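Side-chain contacts in exotoxin A (Pseudomonas aeruginosa, PDB 1IKP), which transfers ADP-ribose from NAD to host elongation factor 2, halting protein synthesis, with other domains thought to serve receptor binding and entry into the cell: residues G78-K83 against T273-P278; E108-I113 against S188-G193; S245-F250 against S385-L390; V295-A300 against G322-E327. The protein carries 2 engineered substitutions. All blocks are in the same frame, centred on the assembly; numbering follows the deposited sequence.

Interaction 1. Residues G78-K83 against T273-P278; sequences GVEPNK and TRHRQP
His-275 reaches across to Val-79 and Glu-80, and its imidazole shows how one flat group can take an apolar and a polar neighbour at once. From CB the chain leaves anti to the backbone N (chi1 179°), which sends the ring toward 78-83. CG lies 3.8 Å from Val-79 CG1. That methyl sits over one ring face, displaced toward the rim, and forms a CH-pi contact at 3.7 Å from the ring centroid. Off-centre, it lies nearer to ND1 than to CD2 or NE2. The polar partner comes in at the edge. ND1 donates a hydrogen bond to Glu-80 OE2 at 2.5 Å, bent to an N-H...O angle of 135°, and the acceptor is met on its syn side. CE1, next in the ring, comes within 3.1 Å of the same OE2. Carboxylate and ring planes are turned 65° against each other. The bend of the Glu-80 chain at chi2 brings its acid group to this edge. The backbone N of His-275 is held by Glu-136. At this partly exposed joint between a binding-domain loop and a targeting-domain loop, a carboxylate at ND1 would tend to raise the imidazole's affinity for a second proton, and if it were protonated the link would be partly electrostatic.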
loop_
_atom_site.group_PDB
_atom_site.type_symbol
_atom_site.label_atom_id
_atom_site.label_comp_id
_atom_site.label_asym_id
_atom_site.label_seq_id
_atom_site.Cartn_x
_atom_site.Cartn_y
_atom_site.Cartn_z
ATOM N N GLY A 78 -21.783 -3.869 -2.897
ATOM C CA GLY A 78 -21.279 -4.906 -2.015
ATOM C C GLY A 78 -22.340 -5.938 -1.712
ATOM O O GLY A 78 -23.503 -5.807 -2.083
ATOM N N VAL A 79 -21.918 -6.997 -1.040
ATOM C CA VAL A 79 -22.812 -8.082 -0.667
ATOM C C VAL A 79 -23.393 -7.955 0.741
ATOM O O VAL A 79 -24.491 -8.446 1.001
ATOM C CB VAL A 79 -22.070 -9.421 -0.810
ATOM C CG1 VAL A 79 -20.988 -9.542 0.266
ATOM C CG2 VAL A 79 -23.062 -10.592 -0.727
ATOM N N GLU A 80 -22.682 -7.288 1.636
ATOM C CA GLU A 80 -23.114 -7.146 3.023
ATOM C C GLU A 80 -24.278 -6.176 3.115
ATOM O O GLU A 80 -24.203 -5.053 2.635
ATOM C CB GLU A 80 -21.945 -6.668 3.890
ATOM C CG GLU A 80 -21.770 -7.458 5.173
ATOM C CD GLU A 80 -21.089 -8.788 4.927
ATOM O OE1 GLU A 80 -21.181 -9.679 5.797
ATOM O OE2 GLU A 80 -20.449 -8.936 3.861
ATOM N N PRO A 81 -25.369 -6.586 3.762
ATOM C CA PRO A 81 -26.576 -5.763 3.911
ATOM C C PRO A 81 -26.671 -4.497 4.790
ATOM O O PRO A 81 -27.352 -3.535 4.444
ATOM C CB PRO A 81 -27.635 -6.802 4.300
ATOM C CG PRO A 81 -26.852 -7.769 5.138
ATOM C CD PRO A 81 -25.561 -7.940 4.327
ATOM N N ASN A 82 -25.954 -4.441 5.885
ATOM C CA ASN A 82 -26.062 -3.238 6.740
ATOM C C ASN A 82 -25.123 -2.069 6.390
ATOM O O ASN A 82 -25.510 -0.920 6.587
ATOM C CB ASN A 82 -25.856 -3.648 8.207
ATOM C CG ASN A 82 -26.940 -4.574 8.670
ATOM O OD1 ASN A 82 -28.110 -4.191 8.730
ATOM N ND2 ASN A 82 -26.559 -5.798 9.005
ATOM N N LYS A 83 -23.923 -2.325 5.877
ATOM C CA LYS A 83 -23.025 -1.216 5.612
ATOM C C LYS A 83 -22.446 -1.224 4.191
ATOM O O LYS A 83 -21.388 -1.784 3.904
ATOM C CB LYS A 83 -21.967 -1.190 6.726
ATOM C CG LYS A 83 -22.522 -1.583 8.086
ATOM C CD LYS A 83 -21.860 -0.825 9.233
ATOM C CE LYS A 83 -22.543 -1.071 10.581
ATOM N NZ LYS A 83 -21.962 -0.215 11.652
ATOM N N THR A 273 -10.992 -6.903 4.682
ATOM C CA THR A 273 -12.335 -6.435 4.354
ATOM C C THR A 273 -13.120 -7.572 3.709
ATOM O O THR A 273 -14.260 -7.373 3.258
ATOM C CB THR A 273 -12.304 -5.214 3.390
ATOM O OG1 THR A 273 -11.369 -5.449 2.336
ATOM C CG2 THR A 273 -11.935 -3.947 4.138
ATOM N N ARG A 274 -12.534 -8.767 3.664
ATOM C CA ARG A 274 -13.210 -9.911 3.066
ATOM C C ARG A 274 -14.547 -10.269 3.718
ATOM O O ARG A 274 -14.722 -10.156 4.940
ATOM C CB ARG A 274 -12.334 -11.166 3.100
ATOM C CG ARG A 274 -11.266 -11.189 2.037
ATOM C CD ARG A 274 -10.357 -12.372 2.212
ATOM N NE ARG A 274 -11.063 -13.638 2.049
ATOM C CZ ARG A 274 -11.314 -14.224 0.883
ATOM N NH1 ARG A 274 -10.924 -13.674 -0.262
ATOM N NH2 ARG A 274 -11.945 -15.394 0.863
ATOM N N HIS A 275 -15.480 -10.722 2.884
ATOM C CA HIS A 275 -16.804 -11.149 3.340
ATOM C C HIS A 275 -16.637 -12.348 4.278
ATOM O O HIS A 275 -17.342 -12.475 5.282
ATOM C CB HIS A 275 -17.643 -11.532 2.118
ATOM C CG HIS A 275 -19.028 -12.009 2.439
ATOM N ND1 HIS A 275 -19.906 -11.292 3.220
ATOM C CD2 HIS A 275 -19.707 -13.097 2.007
ATOM C CE1 HIS A 275 -21.072 -11.916 3.253
ATOM N NE2 HIS A 275 -20.976 -13.013 2.524
ATOM N N ARG A 276 -15.702 -13.227 3.946
ATOM C CA ARG A 276 -15.450 -14.394 4.783
ATOM C C ARG A 276 -13.966 -14.478 5.081
ATOM O O ARG A 276 -13.147 -14.391 4.170
ATOM C CB ARG A 276 -15.948 -15.653 4.078
ATOM C CG ARG A 276 -17.413 -15.526 3.719
ATOM C CD ARG A 276 -18.125 -16.847 3.560
ATOM N NE ARG A 276 -19.558 -16.607 3.433
ATOM C CZ ARG A 276 -20.469 -17.546 3.211
ATOM N NH1 ARG A 276 -20.103 -18.815 3.086
ATOM N NH2 ARG A 276 -21.748 -17.209 3.118
ATOM N N GLN A 277 -13.638 -14.605 6.365
ATOM C CA GLN A 277 -12.251 -14.682 6.821
ATOM C C GLN A 277 -11.570 -15.985 6.439
ATOM O O GLN A 277 -12.081 -17.065 6.729
ATOM C CB GLN A 277 -12.168 -14.558 8.345
ATOM C CG GLN A 277 -12.437 -13.186 8.922
ATOM C CD GLN A 277 -12.179 -13.145 10.420
ATOM O OE1 GLN A 277 -11.071 -13.429 10.879
ATOM N NE2 GLN A 277 -13.203 -12.796 11.190
ATOM N N PRO A 278 -10.402 -15.901 5.786
ATOM C CA PRO A 278 -9.685 -17.123 5.400
ATOM C C PRO A 278 -9.218 -17.802 6.692
ATOM O O PRO A 278 -8.952 -17.121 7.681
ATOM C CB PRO A 278 -8.510 -16.591 4.580
ATOM C CG PRO A 278 -9.024 -15.283 4.037
ATOM C CD PRO A 278 -9.750 -14.707 5.221
#

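Interaction 2. Residues E108-I113 against S188-G193; sequences EKPSNI and SEWASG
Trp-190 lays its indole against Pro-110 and brings its N-H to Asn-112. The segment 188-193 begins in a short, weakly bonded helical turn, with Ser-188 O accepting from Ala-191 N, while Glu-189, tied to Arg-186 by a salt bridge, leads into the tryptophan. The indole extends toward 108-113 because CG is anti to the backbone N (chi1 176°). Pro-110 CG rests over the face of the five-membered ring, 3.8 Å from its centroid, a CH-pi contact in which CD1 is the nearest ring atom at 3.4 Å. At the edge, NE1 donates to Asn-112 OD1 at 3.1 Å with an angle of 145°, the donor tilted from the carbonyl plane. Asn-112 opens strand 112-120 of the binding domain, whose family belongs to the concanavalin-like beta sandwiches, and Pro-104 and Leu-102 of the adjacent strand 97-106 also touch the indole. OD1 is shared with Lys-114 NZ, and ND2 bonds to Glu-270. Further round the benzene part, Trp-190 CZ2 lies 3.4 Å from Asn-112 O, a buried carbonyl oxygen with no hydrogen-bond partner in the model. Trp-190 CZ2 is also 4.3 Å from Ile-113 CA. Beyond the ring, Ser-192 N closes the turn onto Glu-189 O at 3.0 Å.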
loop_
_atom_site.group_PDB
_atom_site.type_symbol
_atom_site.label_atom_id
_atom_site.label_comp_id
_atom_site.label_asym_id
_atom_site.label_seq_id
_atom_site.Cartn_x
_atom_site.Cartn_y
_atom_site.Cartn_z
ATOM N N GLU A 108 -8.566 -19.222 -6.299
ATOM C CA GLU A 108 -8.137 -18.508 -5.094
ATOM C C GLU A 108 -8.192 -16.992 -5.286
ATOM O O GLU A 108 -7.417 -16.228 -4.715
ATOM C CB GLU A 108 -6.722 -18.938 -4.717
ATOM C CG GLU A 108 -6.632 -20.388 -4.271
ATOM C CD GLU A 108 -5.209 -20.829 -4.005
ATOM O OE1 GLU A 108 -4.517 -20.159 -3.208
ATOM O OE2 GLU A 108 -4.785 -21.849 -4.590
ATOM N N LYS A 109 -9.144 -16.569 -6.087
ATOM C CA LYS A 109 -9.307 -15.165 -6.396
ATOM C C LYS A 109 -9.710 -14.289 -5.223
ATOM O O LYS A 109 -10.267 -14.762 -4.222
ATOM C CB LYS A 109 -10.377 -15.013 -7.462
ATOM C CG LYS A 109 -11.764 -15.476 -7.001
ATOM C CD LYS A 109 -12.820 -15.161 -8.059
ATOM C CE LYS A 109 -14.153 -15.805 -7.746
ATOM N NZ LYS A 109 -14.043 -17.294 -7.803
ATOM N N PRO A 110 -9.387 -12.995 -5.315
ATOM C CA PRO A 110 -9.738 -12.012 -4.295
ATOM C C PRO A 110 -11.278 -12.016 -4.355
ATOM O O PRO A 110 -11.856 -12.345 -5.390
ATOM C CB PRO A 110 -9.170 -10.715 -4.864
ATOM C CG PRO A 110 -7.970 -11.181 -5.634
ATOM C CD PRO A 110 -8.462 -12.417 -6.315
ATOM N N SER A 111 -11.936 -11.640 -3.267
ATOM C CA SER A 111 -13.399 -11.637 -3.247
ATOM C C SER A 111 -14.024 -10.256 -3.446
ATOM O O SER A 111 -15.109 -9.978 -2.948
ATOM C CB SER A 111 -13.896 -12.258 -1.930
ATOM O OG SER A 111 -13.337 -11.655 -0.778
ATOM N N ASN A 112 -13.347 -9.405 -4.208
ATOM C CA ASN A 112 -13.830 -8.062 -4.457
ATOM C C ASN A 112 -13.677 -7.699 -5.921
ATOM O O ASN A 112 -13.028 -8.417 -6.695
ATOM C CB ASN A 112 -13.047 -7.049 -3.598
ATOM C CG ASN A 112 -11.544 -7.077 -3.857
ATOM O OD1 ASN A 112 -11.053 -6.615 -4.897
ATOM N ND2 ASN A 112 -10.796 -7.628 -2.898
ATOM N N ILE A 113 -14.326 -6.602 -6.292
ATOM C CA ILE A 113 -14.150 -6.052 -7.638
ATOM C C ILE A 113 -13.440 -4.704 -7.499
ATOM O O ILE A 113 -13.393 -4.105 -6.407
ATOM C CB ILE A 113 -15.482 -5.783 -8.400
ATOM C CG1 ILE A 113 -16.305 -4.694 -7.719
ATOM C CG2 ILE A 113 -16.201 -7.063 -8.632
ATOM C CD1 ILE A 113 -17.478 -4.230 -8.595
ATOM N N SER A 188 -0.749 -10.424 -6.236
ATOM C CA SER A 188 -0.190 -9.206 -5.667
ATOM C C SER A 188 -0.462 -7.940 -6.483
ATOM O O SER A 188 -0.717 -6.881 -5.916
ATOM C CB SER A 188 1.321 -9.363 -5.440
ATOM O OG SER A 188 1.973 -9.726 -6.639
ATOM N N GLU A 189 -0.420 -8.036 -7.809
ATOM C CA GLU A 189 -0.653 -6.864 -8.636
ATOM C C GLU A 189 -2.066 -6.302 -8.457
ATOM O O GLU A 189 -2.264 -5.090 -8.482
ATOM C CB GLU A 189 -0.415 -7.212 -10.117
ATOM C CG GLU A 189 1.025 -7.646 -10.454
ATOM C CD GLU A 189 1.276 -9.145 -10.289
ATOM O OE1 GLU A 189 0.411 -9.877 -9.754
ATOM O OE2 GLU A 189 2.367 -9.603 -10.705
ATOM N N TRP A 190 -3.024 -7.201 -8.267
ATOM C CA TRP A 190 -4.435 -6.850 -8.093
ATOM C C TRP A 190 -4.644 -5.821 -6.980
ATOM O O TRP A 190 -5.467 -4.924 -7.096
ATOM C CB TRP A 190 -5.230 -8.133 -7.809
ATOM C CG TRP A 190 -6.686 -7.944 -7.503
ATOM C CD1 TRP A 190 -7.279 -7.873 -6.260
ATOM C CD2 TRP A 190 -7.750 -7.819 -8.456
ATOM N NE1 TRP A 190 -8.631 -7.715 -6.393
ATOM C CE2 TRP A 190 -8.952 -7.677 -7.726
ATOM C CE3 TRP A 190 -7.806 -7.811 -9.864
ATOM C CZ2 TRP A 190 -10.187 -7.525 -8.351
ATOM C CZ3 TRP A 190 -9.041 -7.661 -10.484
ATOM C CH2 TRP A 190 -10.217 -7.518 -9.723
ATOM N N ALA A 191 -3.859 -5.925 -5.920
ATOM C CA ALA A 191 -4.009 -5.026 -4.786
ATOM C C ALA A 191 -3.128 -3.773 -4.850
ATOM O O ALA A 191 -3.238 -2.876 -4.008
ATOM C CB ALA A 191 -3.736 -5.805 -3.493
ATOM N N SER A 192 -2.268 -3.685 -5.858
ATOM C CA SER A 192 -1.369 -2.542 -5.960
ATOM C C SER A 192 -1.573 -1.754 -7.229
ATOM O O SER A 192 -2.496 -2.016 -7.991
ATOM C CB SER A 192 0.095 -3.002 -5.926
ATOM O OG SER A 192 0.415 -3.664 -7.145
ATOM N N GLY A 193 -0.703 -0.780 -7.456
ATOM C CA GLY A 193 -0.817 0.025 -8.656
ATOM C C GLY A 193 -0.564 -0.811 -9.899
ATOM O O GLY A 193 -0.979 -0.429 -11.001
#

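Interaction 3. Residues S245-F250 against S385-L390; sequences SHRLHF and SGDALL
Arg-247 on strand 245-248 faces the type I turn Ser-385 to Ala-388, which is closed by a 3.0 Å bond from Ala-388 N to Ser-385 O, and the nearest pair of CA atoms, those of Arg-247 and Ala-388, stand 8.7 Å apart. A side chain has to bridge that gap. Arg-247 does so by running extended from CG to NE, with CG anti to the backbone N (chi1 -173°), an extension that carries the guanidinium to the turn. NH2 donates to Asp-387 OD2 at 3.0 Å, nearly straight at 161°, and the acceptor lies in the guanidinium plane. At the carboxylate, the donor lies on the syn side but well out of plane, the two planes being 66° apart: a single-armed salt bridge rather than a flat two-bonded pair. Ala-388 CB lies over one guanidinium face, 4.2 Å from NH2, while Ser-385 CA approaches NH1 at 3.8 Å. Other nitrogens of the head group bond elsewhere: NE makes a salt bridge with Asp-366, and NH1 bonds to Asp-384 O. Bonds at NE, NH1 and NH2 together hold the head group against rotation, and the two nearby acids would largely offset its charge. The setting is a large mixed sheet, where strand 367-371 lies between 245-248 and 389-393, antiparallel to the first and parallel to the second; strands from late in the chain, after the helical targeting region, thereby extend a sheet of the binding domain's concanavalin-like fold.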
loop_
_atom_site.group_PDB
_atom_site.type_symbol
_atom_site.label_atom_id
_atom_site.label_comp_id
_atom_site.label_asym_id
_atom_site.label_seq_id
_atom_site.Cartn_x
_atom_site.Cartn_y
_atom_site.Cartn_z
ATOM N N SER A 245 -3.709 5.897 -7.438
ATOM C CA SER A 245 -4.138 5.692 -6.060
ATOM C C SER A 245 -5.258 4.694 -5.962
ATOM O O SER A 245 -5.972 4.452 -6.911
ATOM C CB SER A 245 -4.597 7.006 -5.415
ATOM O OG SER A 245 -5.875 7.431 -5.913
ATOM N N HIS A 246 -5.376 4.090 -4.783
ATOM C CA HIS A 246 -6.456 3.169 -4.458
ATOM C C HIS A 246 -7.182 3.811 -3.266
ATOM O O HIS A 246 -6.620 4.635 -2.545
ATOM C CB HIS A 246 -5.924 1.825 -3.959
ATOM C CG HIS A 246 -5.627 0.820 -5.028
ATOM N ND1 HIS A 246 -4.454 0.826 -5.758
ATOM C CD2 HIS A 246 -6.325 -0.265 -5.442
ATOM C CE1 HIS A 246 -4.446 -0.217 -6.571
ATOM N NE2 HIS A 246 -5.563 -0.896 -6.400
ATOM N N ARG A 247 -8.447 3.457 -3.081
ATOM C CA ARG A 247 -9.204 3.907 -1.902
ATOM C C ARG A 247 -10.051 2.729 -1.452
ATOM O O ARG A 247 -10.667 2.028 -2.278
ATOM C CB ARG A 247 -10.074 5.138 -2.196
ATOM C CG ARG A 247 -10.723 5.720 -0.931
ATOM C CD ARG A 247 -11.033 7.220 -1.078
ATOM N NE ARG A 247 -11.606 7.784 0.137
ATOM C CZ ARG A 247 -11.383 9.015 0.595
ATOM N NH1 ARG A 247 -10.579 9.869 -0.032
ATOM N NH2 ARG A 247 -11.999 9.402 1.704
ATOM N N LEU A 248 -10.033 2.466 -0.135
ATOM C CA LEU A 248 -10.780 1.358 0.442
ATOM C C LEU A 248 -11.567 1.884 1.636
ATOM O O LEU A 248 -11.012 2.442 2.576
ATOM C CB LEU A 248 -9.816 0.257 0.918
ATOM C CG LEU A 248 -10.489 -0.963 1.564
ATOM C CD1 LEU A 248 -11.470 -1.618 0.627
ATOM C CD2 LEU A 248 -9.399 -1.964 1.981
ATOM N N HIS A 249 -12.877 1.715 1.556
ATOM C CA HIS A 249 -13.807 2.131 2.594
ATOM C C HIS A 249 -14.100 0.920 3.471
ATOM O O HIS A 249 -14.300 -0.176 2.947
ATOM C CB HIS A 249 -15.080 2.654 1.912
ATOM C CG HIS A 249 -16.255 2.823 2.823
ATOM N ND1 HIS A 249 -16.215 3.557 3.991
ATOM C CD2 HIS A 249 -17.529 2.394 2.688
ATOM C CE1 HIS A 249 -17.423 3.567 4.535
ATOM N NE2 HIS A 249 -18.235 2.871 3.765
ATOM N N PHE A 250 -14.083 1.122 4.794
ATOM C CA PHE A 250 -14.375 0.083 5.791
ATOM C C PHE A 250 -15.759 0.412 6.378
ATOM O O PHE A 250 -15.873 1.176 7.323
ATOM C CB PHE A 250 -13.312 0.120 6.895
ATOM C CG PHE A 250 -11.972 -0.432 6.473
ATOM C CD1 PHE A 250 -11.541 -1.669 6.947
ATOM C CD2 PHE A 250 -11.144 0.279 5.604
ATOM C CE1 PHE A 250 -10.308 -2.198 6.569
ATOM C CE2 PHE A 250 -9.897 -0.243 5.210
ATOM C CZ PHE A 250 -9.480 -1.490 5.701
ATOM N N SER A 385 -8.299 13.267 -0.311
ATOM C CA SER A 385 -7.756 12.269 0.615
ATOM C C SER A 385 -7.343 12.781 1.986
ATOM O O SER A 385 -6.826 12.014 2.793
ATOM C CB SER A 385 -6.576 11.521 -0.021
ATOM O OG SER A 385 -5.449 12.362 -0.203
ATOM N N GLY A 386 -7.584 14.060 2.262
ATOM C CA GLY A 386 -7.225 14.610 3.556
ATOM C C GLY A 386 -7.962 13.982 4.732
ATOM O O GLY A 386 -7.523 14.100 5.882
ATOM N N ASP A 387 -9.087 13.325 4.457
ATOM C CA ASP A 387 -9.867 12.678 5.504
ATOM C C ASP A 387 -9.628 11.163 5.549
ATOM O O ASP A 387 -10.419 10.413 6.126
ATOM C CB ASP A 387 -11.362 12.955 5.289
ATOM C CG ASP A 387 -11.882 12.393 3.979
ATOM O OD1 ASP A 387 -13.105 12.507 3.740
ATOM O OD2 ASP A 387 -11.092 11.844 3.184
ATOM N N ALA A 388 -8.521 10.728 4.953
ATOM C CA ALA A 388 -8.195 9.313 4.892
ATOM C C ALA A 388 -6.853 8.988 5.534
ATOM O O ALA A 388 -5.993 9.863 5.702
ATOM C CB ALA A 388 -8.178 8.853 3.434
ATOM N N LEU A 389 -6.705 7.720 5.909
ATOM C CA LEU A 389 -5.418 7.225 6.399
ATOM C C LEU A 389 -4.650 7.096 5.066
ATOM O O LEU A 389 -5.220 6.703 4.037
ATOM C CB LEU A 389 -5.553 5.836 7.038
ATOM C CG LEU A 389 -6.462 5.715 8.267
ATOM C CD1 LEU A 389 -6.408 4.312 8.823
ATOM C CD2 LEU A 389 -6.037 6.739 9.292
ATOM N N LEU A 390 -3.369 7.423 5.074
ATOM C CA LEU A 390 -2.558 7.367 3.863
ATOM C C LEU A 390 -1.434 6.351 3.951
ATOM O O LEU A 390 -0.847 6.135 5.013
ATOM C CB LEU A 390 -1.929 8.731 3.599
ATOM C CG LEU A 390 -2.853 9.945 3.529
ATOM C CD1 LEU A 390 -2.019 11.209 3.340
ATOM C CD2 LEU A 390 -3.842 9.764 2.390
#

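Interaction 4. Residues V295-A300 against G322-E327; sequences VALYLA and GGDLGE
Tyr-298 carries the flat ring of this contact, and Leu-325 CD2 reaches it obliquely, 3.9 Å from ring atom CD2. Outside the two segments the same ring stacks with Trp-305 and is touched by Val-308 and Val-311 of helix 308-317, while its OH bonds to Ser-304 O; the ring is packed by its neighbours and its hydroxyl is tied by a hydrogen bond. Leu-325 packs both methyls against the Leu-297 to Tyr-298 part of the facing helix: CD2 turns to the tyrosine, and CD1 lies 4.0 Å from Leu-297 CB and 3.9 Å from Tyr-298 N. Its chi1 of 173° lets the isobutyl group reach across between Leu-297 and Tyr-298. Leu-297 answers from the other helix with both branches spread over the first turn of 323-327. CD2 meets Asp-324 CB at 3.6 Å, and CD1 sits against the peptide that joins Asp-324 to Leu-325, 3.8 Å from Asp-324 O. The aspartate therefore offers its methylene, not its carboxylate, to the leucine. The helix segments run roughly antiparallel, at 144° between their directions and with axes 9.0 Å apart, a helix-helix pairing within the helical targeting domain. No hydrogen bond crosses between the segments. Cohesion is therefore apolar, resting on the fit of leucine methyls against helix and ring, with the polar end of Tyr-298 satisfied away from the interface.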
loop_
_atom_site.group_PDB
_atom_site.type_symbol
_atom_site.label_atom_id
_atom_site.label_comp_id
_atom_site.label_asym_id
_atom_site.label_seq_id
_atom_site.Cartn_x
_atom_site.Cartn_y
_atom_site.Cartn_z
ATOM N N VAL A 295 -4.724 -3.670 17.833
ATOM C CA VAL A 295 -5.013 -2.271 17.585
ATOM C C VAL A 295 -6.468 -1.977 17.944
ATOM O O VAL A 295 -6.753 -0.928 18.501
ATOM C CB VAL A 295 -4.747 -1.906 16.093
ATOM C CG1 VAL A 295 -5.155 -0.471 15.806
ATOM C CG2 VAL A 295 -3.264 -2.083 15.784
ATOM N N ALA A 296 -7.372 -2.904 17.634
ATOM C CA ALA A 296 -8.794 -2.713 17.953
ATOM C C ALA A 296 -8.967 -2.580 19.466
ATOM O O ALA A 296 -9.650 -1.672 19.943
ATOM C CB ALA A 296 -9.608 -3.880 17.446
ATOM N N LEU A 297 -8.336 -3.482 20.211
ATOM C CA LEU A 297 -8.416 -3.455 21.671
ATOM C C LEU A 297 -7.917 -2.123 22.215
ATOM O O LEU A 297 -8.516 -1.540 23.118
ATOM C CB LEU A 297 -7.598 -4.606 22.276
ATOM C CG LEU A 297 -8.199 -6.012 22.221
ATOM C CD1 LEU A 297 -7.162 -7.034 22.656
ATOM C CD2 LEU A 297 -9.429 -6.083 23.142
ATOM N N TYR A 298 -6.821 -1.622 21.654
ATOM C CA TYR A 298 -6.265 -0.362 22.119
ATOM C C TYR A 298 -7.267 0.764 21.891
ATOM O O TYR A 298 -7.490 1.626 22.762
ATOM C CB TYR A 298 -4.937 -0.067 21.392
ATOM C CG TYR A 298 -4.129 1.059 22.025
ATOM C CD1 TYR A 298 -4.436 2.397 21.790
ATOM C CD2 TYR A 298 -3.049 0.777 22.879
ATOM C CE1 TYR A 298 -3.713 3.423 22.359
ATOM C CE2 TYR A 298 -2.315 1.798 23.461
ATOM C CZ TYR A 298 -2.632 3.116 23.208
ATOM O OH TYR A 298 -1.876 4.115 23.754
ATOM N N LEU A 299 -7.874 0.758 20.711
ATOM C CA LEU A 299 -8.871 1.764 20.365
ATOM C C LEU A 299 -10.120 1.632 21.245
ATOM O O LEU A 299 -10.685 2.634 21.666
ATOM C CB LEU A 299 -9.254 1.628 18.891
ATOM C CG LEU A 299 -8.176 2.042 17.885
ATOM C CD1 LEU A 299 -8.548 1.505 16.500
ATOM C CD2 LEU A 299 -8.020 3.562 17.869
ATOM N N ALA A 300 -10.524 0.398 21.527
ATOM C CA ALA A 300 -11.712 0.145 22.351
ATOM C C ALA A 300 -11.467 0.483 23.817
ATOM O O ALA A 300 -12.417 0.717 24.579
ATOM C CB ALA A 300 -12.136 -1.306 22.218
ATOM N N GLY A 322 -4.297 -4.739 32.750
ATOM C CA GLY A 322 -4.648 -4.277 31.419
ATOM C C GLY A 322 -5.809 -4.996 30.755
ATOM O O GLY A 322 -6.244 -4.604 29.672
ATOM N N GLY A 323 -6.310 -6.049 31.388
ATOM C CA GLY A 323 -7.426 -6.780 30.816
ATOM C C GLY A 323 -7.117 -7.432 29.478
ATOM O O GLY A 323 -6.072 -8.059 29.312
ATOM N N ASP A 324 -8.030 -7.287 28.521
ATOM C CA ASP A 324 -7.849 -7.872 27.197
ATOM C C ASP A 324 -6.630 -7.280 26.499
ATOM O O ASP A 324 -5.777 -8.015 26.005
ATOM C CB ASP A 324 -9.100 -7.640 26.348
ATOM C CG ASP A 324 -10.322 -8.335 26.917
ATOM O OD1 ASP A 324 -11.427 -8.163 26.359
ATOM O OD2 ASP A 324 -10.169 -9.057 27.928
ATOM N N LEU A 325 -6.550 -5.955 26.481
ATOM C CA LEU A 325 -5.428 -5.268 25.849
ATOM C C LEU A 325 -4.114 -5.612 26.533
ATOM O O LEU A 325 -3.101 -5.858 25.874
ATOM C CB LEU A 325 -5.631 -3.753 25.886
ATOM C CG LEU A 325 -4.414 -2.963 25.396
ATOM C CD1 LEU A 325 -4.142 -3.300 23.921
ATOM C CD2 LEU A 325 -4.648 -1.478 25.578
ATOM N N GLY A 326 -4.131 -5.634 27.863
ATOM C CA GLY A 326 -2.924 -5.961 28.596
ATOM C C GLY A 326 -2.462 -7.374 28.313
ATOM O O GLY A 326 -1.272 -7.627 28.160
ATOM N N GLU A 327 -3.404 -8.306 28.244
ATOM C CA GLU A 327 -3.071 -9.695 27.983
ATOM C C GLU A 327 -2.578 -9.862 26.546
ATOM O O GLU A 327 -1.659 -10.633 26.286
ATOM C CB GLU A 327 -4.297 -10.581 28.215
ATOM C CG GLU A 327 -3.981 -12.055 28.340
ATOM C CD GLU A 327 -2.975 -12.331 29.438
ATOM O OE1 GLU A 327 -3.106 -11.729 30.526
ATOM O OE2 GLU A 327 -2.058 -13.149 29.217
#

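In the fold
From the N terminus, 78-83 opens a loop of nearly 190 residues that closes only at 273-278, in the targeting region. Interaction 2 opens and closes within it, joining the start of strand 112-120 to helix 188-191. Strand 245-248 then begins interaction 3 before 273-278 closes interaction 1, so these two cross; Thr-273 CG2 marks the crossing, 3.4 Å from Phe-250 CE1. Interaction 4, inside the span of interaction 3, pairs two helices of the targeting domain before the chain returns to 385-390. Interactions 2 and 3 reach the same mixed sheet, whereas interaction 1 ties a hairpin loop of the six-stranded sheet to the targeting domain. Interaction 4 touches none of the others; its nearest atoms are about 8 Å from interaction 3.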